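Local coordinates for NADPH-flavin oxidoreductase (Helicobacter pylori, PDB 2H0U), which probably catalyses NAD(P)H-dependent reduction of flavins or nitro compounds, using a bound FMN cofactor, at residues V81-R86 with V190-G195. Sequence-based numbering, arbitrary orientation.
Sequences VIYLAR and VMACFG
The ring of Tyr83 turns an edge to the strand 190-195, with Val190 O, Met191 CA and the Ala192 backbone N near its plane, while Val81 CG1 of its own strand lies over one face, offset toward the rim. Chi1 of -62° sets Tyr83 CG beside the backbone N and directs the ring along strand 190-195, bringing Tyr83 CE2 3.8 Å from Ala192 CB. Farther out, Tyr83 OH comes in the plane of the Phe194 ring to its edge, 3.6 Å from Phe194 CZ; this buried hydroxyl has no polar partner in the model. Phe194 CE2 also meets Val81 CG2 at 4.0 Å, and Trp30 packs edge-to-face with the Phe194 ring. On the same side of the sheet, Val190 CG1 runs alongside the Tyr83 CB. The other side of the sheet carries Ile82 and Met191 (selenomethionine), side by side and pointing the same way, with Ile82 CG1 4.1 Å from Met191 CG. Within the sheet, Val81 pairs with Ala192 through reciprocal backbone bonds, the one from Val81 N to Ala192 O (2.8 Å) being nearly straight at 173°. Tyr83 N likewise binds Val190 O, but the return bond from Val190 N is weak. Ile82 and Met191 form the intervening non-hydrogen-bonded pair. Helix 131-155 packs against Tyr83 through Gln145, Met146 and Met149, and the side chain of Val190 lies about 4 Å from the bound FMN. The contact thus exemplifies neighbouring antiparallel strands in the central sheet of the nitroreductase alpha/beta fold, with one face buried against a long helix beside the flavin site.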
loop_
_atom_site.group_PDB
_atom_site.type_symbol
_atom_site.label_atom_id
_atom_site.label_comp_id
_atom_site.label_asym_id
_atom_site.label_seq_id
_atom_site.Cartn_x
_atom_site.Cartn_y
_atom_site.Cartn_z
ATOM N N VAL A 81 15.833 -0.924 -1.162
ATOM C CA VAL A 81 15.131 -1.580 -0.030
ATOM C C VAL A 81 14.358 -2.810 -0.515
ATOM O O VAL A 81 13.673 -2.745 -1.517
ATOM C CB VAL A 81 14.210 -0.577 0.752
ATOM C CG1 VAL A 81 13.392 -1.263 1.858
ATOM C CG2 VAL A 81 15.065 0.579 1.333
ATOM N N ILE A 82 14.508 -3.936 0.194
ATOM C CA ILE A 82 13.693 -5.112 -0.073
ATOM C C ILE A 82 12.741 -5.238 1.105
ATOM O O ILE A 82 13.184 -5.416 2.282
ATOM C CB ILE A 82 14.546 -6.394 -0.203
ATOM C CG1 ILE A 82 15.557 -6.219 -1.371
ATOM C CG2 ILE A 82 13.620 -7.631 -0.394
ATOM C CD1 ILE A 82 16.707 -7.336 -1.477
ATOM N N TYR A 83 11.448 -5.121 0.804
ATOM C CA TYR A 83 10.400 -5.225 1.835
ATOM C C TYR A 83 9.998 -6.681 1.985
ATOM O O TYR A 83 9.588 -7.299 1.014
ATOM C CB TYR A 83 9.161 -4.407 1.442
ATOM C CG TYR A 83 9.486 -2.932 1.329
ATOM C CD1 TYR A 83 9.218 -2.055 2.410
ATOM C CD2 TYR A 83 10.029 -2.415 0.149
ATOM C CE1 TYR A 83 9.542 -0.686 2.329
ATOM C CE2 TYR A 83 10.336 -1.013 0.037
ATOM C CZ TYR A 83 10.075 -0.184 1.119
ATOM O OH TYR A 83 10.382 1.155 1.032
ATOM N N LEU A 84 10.165 -7.221 3.188
ATOM C CA LEU A 84 9.689 -8.571 3.512
ATOM C C LEU A 84 8.382 -8.475 4.288
ATOM O O LEU A 84 8.148 -7.509 5.035
ATOM C CB LEU A 84 10.713 -9.346 4.349
ATOM C CG LEU A 84 12.204 -9.336 3.938
ATOM C CD1 LEU A 84 12.977 -10.104 5.048
ATOM C CD2 LEU A 84 12.405 -9.906 2.507
ATOM N N ALA A 85 7.526 -9.466 4.063
ATOM C CA ALA A 85 6.251 -9.618 4.758
ATOM C C ALA A 85 6.254 -10.989 5.456
ATOM O O ALA A 85 6.864 -11.973 4.958
ATOM C CB ALA A 85 5.117 -9.515 3.776
ATOM N N ARG A 86 5.700 -11.033 6.663
ATOM C CA ARG A 86 5.686 -12.293 7.394
ATOM C C ARG A 86 4.619 -13.266 6.879
ATOM O O ARG A 86 3.531 -12.868 6.427
ATOM C CB ARG A 86 5.465 -12.024 8.881
ATOM C CG ARG A 86 6.707 -11.498 9.580
ATOM C CD ARG A 86 6.467 -11.346 11.065
ATOM N NE ARG A 86 7.635 -10.755 11.727
ATOM C CZ ARG A 86 8.647 -11.453 12.228
ATOM N NH1 ARG A 86 8.665 -12.775 12.112
ATOM N NH2 ARG A 86 9.663 -10.813 12.820
ATOM N N VAL A 190 8.022 -6.750 -1.930
ATOM C CA VAL A 190 8.166 -5.727 -2.988
ATOM C C VAL A 190 9.521 -5.061 -2.744
ATOM O O VAL A 190 10.161 -5.336 -1.703
ATOM C CB VAL A 190 6.968 -4.722 -2.973
ATOM C CG1 VAL A 190 6.918 -3.895 -1.650
ATOM C CG2 VAL A 190 6.905 -3.861 -4.259
HETATM N N MSE A 191 10.000 -4.276 -3.705
HETATM C CA MSE A 191 11.233 -3.506 -3.491
HETATM C C MSE A 191 11.003 -2.041 -3.874
HETATM O O MSE A 191 10.004 -1.698 -4.491
HETATM C CB MSE A 191 12.399 -4.089 -4.300
HETATM C CG MSE A 191 12.594 -5.581 -4.116
HETATM SE SE MSE A 191 14.090 -6.154 -5.257
HETATM C CE MSE A 191 13.920 -8.078 -4.884
ATOM N N ALA A 192 11.909 -1.176 -3.460
ATOM C CA ALA A 192 11.922 0.201 -3.922
ATOM C C ALA A 192 13.344 0.684 -3.891
ATOM O O ALA A 192 14.145 0.257 -3.043
ATOM C CB ALA A 192 11.033 1.118 -3.075
ATOM N N CYS A 193 13.668 1.593 -4.797
ATOM C CA CYS A 193 14.959 2.271 -4.717
ATOM C C CYS A 193 14.745 3.735 -4.469
ATOM O O CYS A 193 13.670 4.278 -4.770
ATOM C CB CYS A 193 15.784 2.040 -5.975
ATOM S SG CYS A 193 15.116 2.703 -7.475
ATOM N N PHE A 194 15.764 4.373 -3.898
ATOM C CA PHE A 194 15.675 5.781 -3.503
ATOM C C PHE A 194 16.972 6.448 -3.931
ATOM O O PHE A 194 18.035 5.801 -3.894
ATOM C CB PHE A 194 15.541 5.883 -1.970
ATOM C CG PHE A 194 14.259 5.273 -1.430
ATOM C CD1 PHE A 194 13.134 6.081 -1.230
ATOM C CD2 PHE A 194 14.162 3.893 -1.222
ATOM C CE1 PHE A 194 11.906 5.514 -0.772
ATOM C CE2 PHE A 194 12.940 3.300 -0.720
ATOM C CZ PHE A 194 11.831 4.104 -0.529
ATOM N N GLY A 195 16.879 7.708 -4.334
ATOM C CA GLY A 195 18.068 8.511 -4.661
ATOM C C GLY A 195 17.666 9.812 -5.290
ATOM O O GLY A 195 16.539 10.275 -5.116
#